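Local coordinates for outer membrane protein Omp121 (Bacteroides thetaiotaomicron, PDB 5FQ8), which probably imports a nutrient across the outer membrane as a TonB-dependent receptor, and binds metal ions including calcium, at residues Tyr904-Ser909 with Asp950-Ser955; Asn936-Trp941 with Ser972-Gly977. All coordinates share one frame; numbering follows the deposited sequence.

As a worked example of how a plugged β-barrel is built, the two contacts lie side by side, with about 9 Å between their centres. Their segments alternate along the chain, 904-909, 936-941, 950-955 and then 972-977, so the two contacts cross in sequence. Strands 899-915, 928-941 and 973-983 are successive neighbours in the barrel wall, and 973-983 goes on to pair with 177-188, closing the ring. Contact 2 joins two of these wall strands, whereas contact 1 ties the wall to a loop inside. The bond between Ser972 OG and Asp950 OD2, and probable backbone bonds such as Arg908 O to Asn937 N, connect them, with contact 1 on the plug side.

Contact 1: residues Tyr904-Ser909 with Asp950-Ser955; sequences YVKLRS and DPEMTS
Asp950 OD1 takes two donors at once: Lys906 NZ across the contact at 3.2 Å, on the syn side of the carboxylate and close to its plane, and Glu952 N, two residues on in the same segment, at 2.9 Å, which arrives from above that plane and forms an Asx turn. This turn presents Glu952, whose chain leaves with CG anti to the backbone N (chi1 -158°) and runs out extended toward the strand. There Glu952 OE1 makes salt bridges with both Lys906 NZ and Arg908 NH2. The guanidinium meets this oxygen at its edge, with the two flat groups nearly perpendicular, while Lys906 CD lies over one face, near its rim, 3.3 Å above the guanidinium plane of Arg908. Both cations converge on one oxygen, which would be expected to offset their like charges. Replacing Asp950 by an alanine would probably leave Lys906 with a single carboxylate in this network and Glu952 N without its acceptor, setting the turn free to shift. Beside the cluster Tyr904 CD2 packs on Pro951 CB at 3.7 Å, an apolar contact. Arg908 has a second acid in Asp822 of the adjoining strand, and Glu952 OE2 accepts from Ser75 N of the plug. Such a buried salt-bridge network, uniting barrel wall, inward loop and plug, fits the polar barrel-plug interface of TonB-dependent receptors.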
ATOM      1  N   TYR B 904      18.382 -40.505  -2.310  1.00 27.06           N
ATOM      2  CA  TYR B 904      17.280 -41.235  -1.695  1.00 30.77           C
ATOM      3  C   TYR B 904      16.792 -42.344  -2.618  1.00 32.61           C
ATOM      4  O   TYR B 904      16.987 -42.304  -3.833  1.00 28.77           O
ATOM      5  CB  TYR B 904      16.115 -40.305  -1.302  1.00 31.78           C
ATOM      6  CG  TYR B 904      15.392 -39.580  -2.434  1.00 29.37           C
ATOM      7  CD1 TYR B 904      14.431 -40.226  -3.202  1.00 26.90           C
ATOM      8  CD2 TYR B 904      15.640 -38.234  -2.694  1.00 26.02           C
ATOM      9  CE1 TYR B 904      13.770 -39.567  -4.211  1.00 26.33           C
ATOM     10  CE2 TYR B 904      14.983 -37.572  -3.698  1.00 25.83           C
ATOM     11  CZ  TYR B 904      14.042 -38.240  -4.456  1.00 25.98           C
ATOM     12  OH  TYR B 904      13.380 -37.578  -5.457  1.00 25.83           O
ATOM     13  N   VAL B 905      16.190 -43.359  -2.002  1.00 27.68           N
ATOM     14  CA  VAL B 905      15.348 -44.334  -2.685  1.00 27.97           C
ATOM     15  C   VAL B 905      13.939 -44.119  -2.172  1.00 27.71           C
ATOM     16  O   VAL B 905      13.733 -43.995  -0.963  1.00 27.58           O
ATOM     17  CB  VAL B 905      15.776 -45.797  -2.449  1.00 28.55           C
ATOM     18  CG1 VAL B 905      14.851 -46.703  -3.191  1.00 28.84           C
ATOM     19  CG2 VAL B 905      17.202 -46.053  -2.901  1.00 28.87           C
ATOM     20  N   LYS B 906      12.972 -44.077  -3.076  1.00 27.66           N
ATOM     21  CA  LYS B 906      11.609 -43.764  -2.678  1.00 27.43           C
ATOM     22  C   LYS B 906      10.614 -44.754  -3.262  1.00 33.22           C
ATOM     23  O   LYS B 906      10.628 -45.022  -4.465  1.00 44.32           O
ATOM     24  CB  LYS B 906      11.245 -42.345  -3.101  1.00 26.94           C
ATOM     25  CG  LYS B 906      10.390 -41.639  -2.099  1.00 26.60           C
ATOM     26  CD  LYS B 906      10.076 -40.245  -2.545  1.00 26.16           C
ATOM     27  CE  LYS B 906      11.009 -39.249  -1.944  1.00 25.87           C
ATOM     28  NZ  LYS B 906      10.670 -37.915  -2.460  1.00 25.49           N
ATOM     29  N   LEU B 907       9.752 -45.293  -2.405  1.00 27.88           N
ATOM     30  CA  LEU B 907       8.516 -45.904  -2.866  1.00 28.10           C
ATOM     31  C   LEU B 907       7.605 -44.801  -3.389  1.00 27.71           C
ATOM     32  O   LEU B 907       6.781 -44.250  -2.653  1.00 27.47           O
ATOM     33  CB  LEU B 907       7.853 -46.696  -1.743  1.00 28.34           C
ATOM     34  CG  LEU B 907       6.607 -47.482  -2.158  1.00 28.67           C
ATOM     35  CD1 LEU B 907       6.835 -48.227  -3.450  1.00 29.05           C
ATOM     36  CD2 LEU B 907       6.188 -48.442  -1.079  1.00 29.02           C
ATOM     37  N   ARG B 908       7.766 -44.463  -4.665  1.00 28.51           N
ATOM     38  CA  ARG B 908       7.082 -43.314  -5.244  1.00 27.33           C
ATOM     39  C   ARG B 908       5.570 -43.485  -5.205  1.00 27.40           C
ATOM     40  O   ARG B 908       4.860 -42.652  -4.646  1.00 27.09           O
ATOM     41  CB  ARG B 908       7.571 -43.117  -6.673  1.00 27.41           C
ATOM     42  CG  ARG B 908       7.175 -41.821  -7.317  1.00 33.75           C
ATOM     43  CD  ARG B 908       8.268 -40.790  -7.190  1.00 30.50           C
ATOM     44  NE  ARG B 908       8.001 -39.920  -6.063  1.00 32.80           N
ATOM     45  CZ  ARG B 908       8.790 -38.943  -5.667  1.00 26.11           C
ATOM     46  NH1 ARG B 908       9.913 -38.697  -6.306  1.00 26.01           N
ATOM     47  NH2 ARG B 908       8.444 -38.229  -4.620  1.00 27.00           N
ATOM     48  N   SER B 909       5.058 -44.572  -5.784  1.00 34.85           N
ATOM     49  CA  SER B 909       3.619 -44.800  -5.858  1.00 28.01           C
ATOM     50  C   SER B 909       3.297 -46.283  -5.823  1.00 28.58           C
ATOM     51  O   SER B 909       4.087 -47.119  -6.262  1.00 28.92           O
ATOM     52  CB  SER B 909       3.036 -44.204  -7.130  1.00 27.96           C
ATOM     53  OG  SER B 909       3.588 -44.840  -8.263  1.00 33.60           O
ATOM     54  N   ASP B 950      13.251 -35.437   3.945  1.00 25.84           N
ATOM     55  CA  ASP B 950      13.010 -36.006   2.634  1.00 24.99           C
ATOM     56  C   ASP B 950      13.623 -35.011   1.671  1.00 24.79           C
ATOM     57  O   ASP B 950      13.120 -33.897   1.541  1.00 29.29           O
ATOM     58  CB  ASP B 950      11.517 -36.221   2.381  1.00 24.95           C
ATOM     59  CG  ASP B 950      11.183 -36.444   0.914  1.00 24.99           C
ATOM     60  OD1 ASP B 950      12.074 -36.522   0.059  1.00 25.08           O
ATOM     61  OD2 ASP B 950       9.989 -36.546   0.609  1.00 24.97           O
ATOM     62  N   PRO B 951      14.688 -35.365   0.996  1.00 24.98           N
ATOM     63  CA  PRO B 951      15.374 -34.416   0.117  1.00 24.84           C
ATOM     64  C   PRO B 951      14.530 -33.759  -0.962  1.00 24.64           C
ATOM     65  O   PRO B 951      15.056 -32.912  -1.686  1.00 24.53           O
ATOM     66  CB  PRO B 951      16.448 -35.287  -0.525  1.00 25.21           C
ATOM     67  CG  PRO B 951      16.754 -36.274   0.481  1.00 25.47           C
ATOM     68  CD  PRO B 951      15.486 -36.576   1.191  1.00 25.38           C
ATOM     69  N   GLU B 952      13.259 -34.124  -1.111  1.00 31.57           N
ATOM     70  CA  GLU B 952      12.432 -33.519  -2.143  1.00 24.45           C
ATOM     71  C   GLU B 952      11.756 -32.274  -1.572  1.00 31.93           C
ATOM     72  O   GLU B 952      10.551 -32.230  -1.326  1.00 24.02           O
ATOM     73  CB  GLU B 952      11.414 -34.519  -2.665  1.00 24.65           C
ATOM     74  CG  GLU B 952      10.895 -34.171  -4.033  1.00 24.64           C
ATOM     75  CD  GLU B 952       9.867 -35.138  -4.553  1.00 24.87           C
ATOM     76  OE1 GLU B 952       9.814 -36.272  -4.050  1.00 25.12           O
ATOM     77  OE2 GLU B 952       9.114 -34.750  -5.466  1.00 24.83           O
ATOM     78  N   MET B 953      12.570 -31.240  -1.375  1.00 26.59           N
ATOM     79  CA  MET B 953      12.196 -30.082  -0.575  1.00 25.43           C
ATOM     80  C   MET B 953      12.911 -28.838  -1.071  1.00 29.40           C
ATOM     81  O   MET B 953      14.118 -28.877  -1.314  1.00 23.62           O
ATOM     82  CB  MET B 953      12.578 -30.282   0.887  1.00 23.68           C
ATOM     83  CG  MET B 953      11.483 -30.622   1.819  1.00 23.67           C
ATOM     84  SD  MET B 953      12.250 -30.746   3.413  1.00 34.01           S
ATOM     85  CE  MET B 953      10.858 -31.200   4.404  1.00 36.34           C
ATOM     86  N   THR B 954      12.188 -27.722  -1.159  1.00 28.63           N
ATOM     87  CA  THR B 954      12.859 -26.438  -1.338  1.00 23.13           C
ATOM     88  C   THR B 954      12.079 -25.314  -0.689  1.00 22.90           C
ATOM     89  O   THR B 954      10.924 -25.460  -0.305  1.00 22.84           O
ATOM     90  CB  THR B 954      13.073 -26.091  -2.801  1.00 23.18           C
ATOM     91  OG1 THR B 954      14.097 -25.111  -2.886  1.00 23.14           O
ATOM     92  CG2 THR B 954      11.824 -25.528  -3.409  1.00 23.05           C
ATOM     93  N   SER B 955      12.742 -24.174  -0.577  1.00 22.80           N
ATOM     94  CA  SER B 955      12.102 -22.922  -0.217  1.00 22.61           C
ATOM     95  C   SER B 955      12.385 -21.861  -1.246  1.00 22.57           C
ATOM     96  O   SER B 955      12.071 -20.695  -1.024  1.00 22.45           O
ATOM     97  CB  SER B 955      12.563 -22.443   1.149  1.00 22.57           C
ATOM     98  OG  SER B 955      11.954 -23.221   2.145  1.00 22.61           O
TER

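Contact 2: residues Asn936-Trp941 with Ser972-Gly977; sequences NNLFVW and SSRRFG. With C8E ((hydroxyethyloxy)tri(ethyloxy)octane), chain O.
Phe976 offers a ring face to the detergent, whose C7 sits 3.6 Å above the plane and over the ring centre; Leu938 CD1 touches the same alkyl chain, consistent with this side of the wall facing lipid. Arg974 and Phe939 run side by side in the same direction, though the placing of the guanidinium end is doubtful in the model. The motif is the antiparallel strand pairing of a transmembrane β-barrel, and the segments join at the hydrogen-bonded pair Asn936 and Arg975. Arg975 N reaches Asn936 O at 2.9 Å, and Asn936 N returns the bond to Arg975 O. Beyond this pair the chain turns a corner at Asn937, which adopts a left-handed backbone conformation. A chi1 of -164° sets its amide opposite the backbone nitrogen and carries it to the neighbouring strand, where ND2 donates to Ser973 O in a bond modelled very short, so that a side chain bridges the strands next to the corner. Arg975, bent at chi3, brings NH2 to Asn937 CB; the guanidinium and amide planes lie nearly parallel, 15° apart, while NH1 makes a weak bond to Ser78 of the plug. At the corner itself, Asn937 O receives a CA-H...O contact from Arg974 CA, 3.3 Å away, with an angle of 155° at the hydrogen.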
ATOM      1  N   ASN B 936       0.976 -42.636  -2.504  1.00 27.18           N
ATOM      2  CA  ASN B 936       2.113 -41.997  -3.139  1.00 26.91           C
ATOM      3  C   ASN B 936       3.043 -41.431  -2.082  1.00 43.14           C
ATOM      4  O   ASN B 936       2.620 -41.124  -0.966  1.00 33.29           O
ATOM      5  CB  ASN B 936       1.650 -40.911  -4.088  1.00 26.65           C
ATOM      6  CG  ASN B 936       0.759 -41.448  -5.163  1.00 53.65           C
ATOM      7  OD1 ASN B 936       0.908 -42.583  -5.587  1.00 48.33           O
ATOM      8  ND2 ASN B 936      -0.192 -40.646  -5.601  1.00 48.33           N
ATOM      9  N   ASN B 937       4.319 -41.296  -2.447  1.00 38.85           N
ATOM     10  CA  ASN B 937       5.343 -40.786  -1.542  1.00 33.07           C
ATOM     11  C   ASN B 937       5.262 -41.543  -0.217  1.00 29.32           C
ATOM     12  O   ASN B 937       5.051 -40.969   0.849  1.00 37.42           O
ATOM     13  CB  ASN B 937       5.171 -39.273  -1.358  1.00 32.03           C
ATOM     14  CG  ASN B 937       6.401 -38.587  -0.758  1.00 25.54           C
ATOM     15  OD1 ASN B 937       7.541 -38.850  -1.134  1.00 25.62           O
ATOM     16  ND2 ASN B 937       6.160 -37.687   0.172  1.00 25.26           N
ATOM     17  N   LEU B 938       5.395 -42.866  -0.314  1.00 38.02           N
ATOM     18  CA  LEU B 938       5.007 -43.745   0.779  1.00 27.20           C
ATOM     19  C   LEU B 938       6.126 -44.015   1.762  1.00 27.26           C
ATOM     20  O   LEU B 938       5.878 -44.111   2.964  1.00 33.35           O
ATOM     21  CB  LEU B 938       4.483 -45.065   0.222  1.00 37.41           C
ATOM     22  CG  LEU B 938       3.027 -45.035  -0.219  1.00 36.90           C
ATOM     23  CD1 LEU B 938       2.558 -46.414  -0.572  1.00 28.35           C
ATOM     24  CD2 LEU B 938       2.185 -44.453   0.893  1.00 27.62           C
ATOM     25  N   PHE B 939       7.355 -44.142   1.290  1.00 27.29           N
ATOM     26  CA  PHE B 939       8.462 -44.414   2.191  1.00 27.40           C
ATOM     27  C   PHE B 939       9.729 -43.929   1.517  1.00 27.25           C
ATOM     28  O   PHE B 939       9.880 -44.083   0.310  1.00 27.33           O
ATOM     29  CB  PHE B 939       8.535 -45.908   2.509  1.00 27.95           C
ATOM     30  CG  PHE B 939       9.249 -46.223   3.773  1.00 41.38           C
ATOM     31  CD1 PHE B 939      10.634 -46.255   3.809  1.00 37.22           C
ATOM     32  CD2 PHE B 939       8.541 -46.499   4.925  1.00 37.38           C
ATOM     33  CE1 PHE B 939      11.311 -46.553   4.974  1.00 32.12           C
ATOM     34  CE2 PHE B 939       9.205 -46.799   6.101  1.00 28.42           C
ATOM     35  CZ  PHE B 939      10.600 -46.827   6.125  1.00 30.85           C
ATOM     36  N   VAL B 940      10.625 -43.323   2.285  1.00 31.61           N
ATOM     37  CA  VAL B 940      11.852 -42.765   1.732  1.00 26.94           C
ATOM     38  C   VAL B 940      13.032 -43.316   2.515  1.00 27.21           C
ATOM     39  O   VAL B 940      12.978 -43.415   3.742  1.00 27.26           O
ATOM     40  CB  VAL B 940      11.819 -41.226   1.737  1.00 26.42           C
ATOM     41  CG1 VAL B 940      11.670 -40.720   3.136  1.00 26.26           C
ATOM     42  CG2 VAL B 940      13.028 -40.665   1.052  1.00 26.34           C
ATOM     43  N   TRP B 941      14.066 -43.731   1.795  1.00 27.45           N
ATOM     44  CA  TRP B 941      15.281 -44.282   2.379  1.00 27.76           C
ATOM     45  C   TRP B 941      16.435 -43.362   2.029  1.00 27.58           C
ATOM     46  O   TRP B 941      16.699 -43.119   0.849  1.00 27.54           O
ATOM     47  CB  TRP B 941      15.570 -45.696   1.862  1.00 53.81           C
ATOM     48  CG  TRP B 941      14.624 -46.766   2.297  1.00 38.26           C
ATOM     49  CD1 TRP B 941      14.693 -47.513   3.433  1.00 34.42           C
ATOM     50  CD2 TRP B 941      13.480 -47.227   1.585  1.00 38.33           C
ATOM     51  NE1 TRP B 941      13.655 -48.402   3.477  1.00 32.88           N
ATOM     52  CE2 TRP B 941      12.895 -48.247   2.350  1.00 34.26           C
ATOM     53  CE3 TRP B 941      12.890 -46.872   0.375  1.00 39.98           C
ATOM     54  CZ2 TRP B 941      11.746 -48.914   1.944  1.00 40.59           C
ATOM     55  CZ3 TRP B 941      11.748 -47.539  -0.027  1.00 41.29           C
ATOM     56  CH2 TRP B 941      11.188 -48.544   0.756  1.00 41.25           C
ATOM     57  N   SER B 972       7.622 -33.292   4.490  1.00 24.18           N
ATOM     58  CA  SER B 972       6.933 -33.961   3.401  1.00 24.30           C
ATOM     59  C   SER B 972       5.947 -34.969   3.957  1.00 24.58           C
ATOM     60  O   SER B 972       6.025 -35.388   5.111  1.00 26.87           O
ATOM     61  CB  SER B 972       7.913 -34.643   2.460  1.00 31.89           C
ATOM     62  OG  SER B 972       8.369 -35.871   2.985  1.00 34.53           O
ATOM     63  N   SER B 973       4.986 -35.336   3.136  1.00 24.68           N
ATOM     64  CA  SER B 973       3.905 -36.171   3.619  1.00 24.96           C
ATOM     65  C   SER B 973       3.846 -37.479   2.856  1.00 25.30           C
ATOM     66  O   SER B 973       4.426 -37.639   1.782  1.00 25.30           O
ATOM     67  CB  SER B 973       2.555 -35.459   3.513  1.00 24.87           C
ATOM     68  OG  SER B 973       2.202 -35.253   2.163  1.00 24.84           O
ATOM     69  N   ARG B 974       3.124 -38.406   3.458  1.00 26.36           N
ATOM     70  CA  ARG B 974       2.790 -39.706   2.891  1.00 27.28           C
ATOM     71  C   ARG B 974       1.324 -39.670   2.482  1.00 26.11           C
ATOM     72  O   ARG B 974       0.469 -39.336   3.300  1.00 26.11           O
ATOM     73  CB  ARG B 974       3.024 -40.782   3.946  1.00 26.35           C
ATOM     74  CG  ARG B 974       3.497 -42.058   3.468  1.00 26.72           C
ATOM     75  CD  ARG B 974       3.159 -43.086   4.503  1.00 29.21           C
ATOM     76  NE  ARG B 974       3.814 -42.845   5.784  1.00 27.07           N
ATOM     77  CZ  ARG B 974       5.033 -43.274   6.082  1.00 27.17           C
ATOM     78  NH1 ARG B 974       5.727 -43.939   5.184  1.00 27.33           N
ATOM     79  NH2 ARG B 974       5.555 -43.027   7.266  1.00 27.14           N
ATOM     80  N   ARG B 975       1.023 -39.990   1.233  1.00 26.23           N
ATOM     81  CA  ARG B 975      -0.345 -39.861   0.744  1.00 31.05           C
ATOM     82  C   ARG B 975      -0.923 -41.199   0.295  1.00 26.82           C
ATOM     83  O   ARG B 975      -0.227 -42.013  -0.314  1.00 27.73           O
ATOM     84  CB  ARG B 975      -0.399 -38.846  -0.386  1.00 31.02           C
ATOM     85  CG  ARG B 975       0.001 -37.473   0.063  1.00 25.60           C
ATOM     86  CD  ARG B 975       0.162 -36.528  -1.094  1.00 25.38           C
ATOM     87  NE  ARG B 975       1.297 -36.851  -1.950  1.00 28.49           N
ATOM     88  CZ  ARG B 975       2.550 -36.483  -1.705  1.00 29.26           C
ATOM     89  NH1 ARG B 975       2.839 -35.792  -0.617  1.00 29.85           N
ATOM     90  NH2 ARG B 975       3.519 -36.809  -2.547  1.00 34.08           N
ATOM     91  N   PHE B 976      -2.209 -41.410   0.586  1.00 27.06           N
ATOM     92  CA  PHE B 976      -2.883 -42.677   0.299  1.00 27.58           C
ATOM     93  C   PHE B 976      -4.395 -42.481   0.264  1.00 27.76           C
ATOM     94  O   PHE B 976      -4.961 -41.874   1.170  1.00 29.74           O
ATOM     95  CB  PHE B 976      -2.517 -43.742   1.335  1.00 28.31           C
ATOM     96  CG  PHE B 976      -2.734 -43.327   2.770  1.00 27.80           C
ATOM     97  CD1 PHE B 976      -1.737 -42.692   3.481  1.00 27.46           C
ATOM     98  CD2 PHE B 976      -3.914 -43.614   3.418  1.00 28.11           C
ATOM     99  CE1 PHE B 976      -1.929 -42.331   4.802  1.00 27.42           C
ATOM    100  CE2 PHE B 976      -4.114 -43.257   4.734  1.00 28.77           C
ATOM    101  CZ  PHE B 976      -3.120 -42.615   5.431  1.00 27.73           C
ATOM    102  N   GLY B 977      -5.053 -43.027  -0.751  1.00 28.08           N
ATOM    103  CA  GLY B 977      -6.491 -42.881  -0.805  1.00 28.31           C
ATOM    104  C   GLY B 977      -7.213 -43.919  -1.645  1.00 28.84           C
ATOM    105  O   GLY B 977      -6.673 -44.974  -1.969  1.00 29.12           O
TER
HETATM  106  C1  C8E O1989      -2.593 -49.126  -1.505  1.00 19.42           C
HETATM  107  C2  C8E O1989      -1.439 -48.612  -0.655  1.00 23.13           C
HETATM  108  C3  C8E O1989      -1.899 -48.203   0.741  1.00 27.79           C
HETATM  109  C4  C8E O1989      -0.730 -47.665   1.561  1.00 27.61           C
HETATM  110  C5  C8E O1989      -1.026 -47.546   3.052  1.00 27.55           C
HETATM  111  C6  C8E O1989      -0.631 -46.166   3.575  1.00 26.71           C
HETATM  112  C7  C8E O1989      -0.973 -45.974   5.048  1.00 27.56           C
HETATM  113  C8  C8E O1989       0.297 -45.826   5.872  1.00 29.05           C
HETATM  114  O9  C8E O1989      -0.014 -45.448   7.192  1.00 25.92           O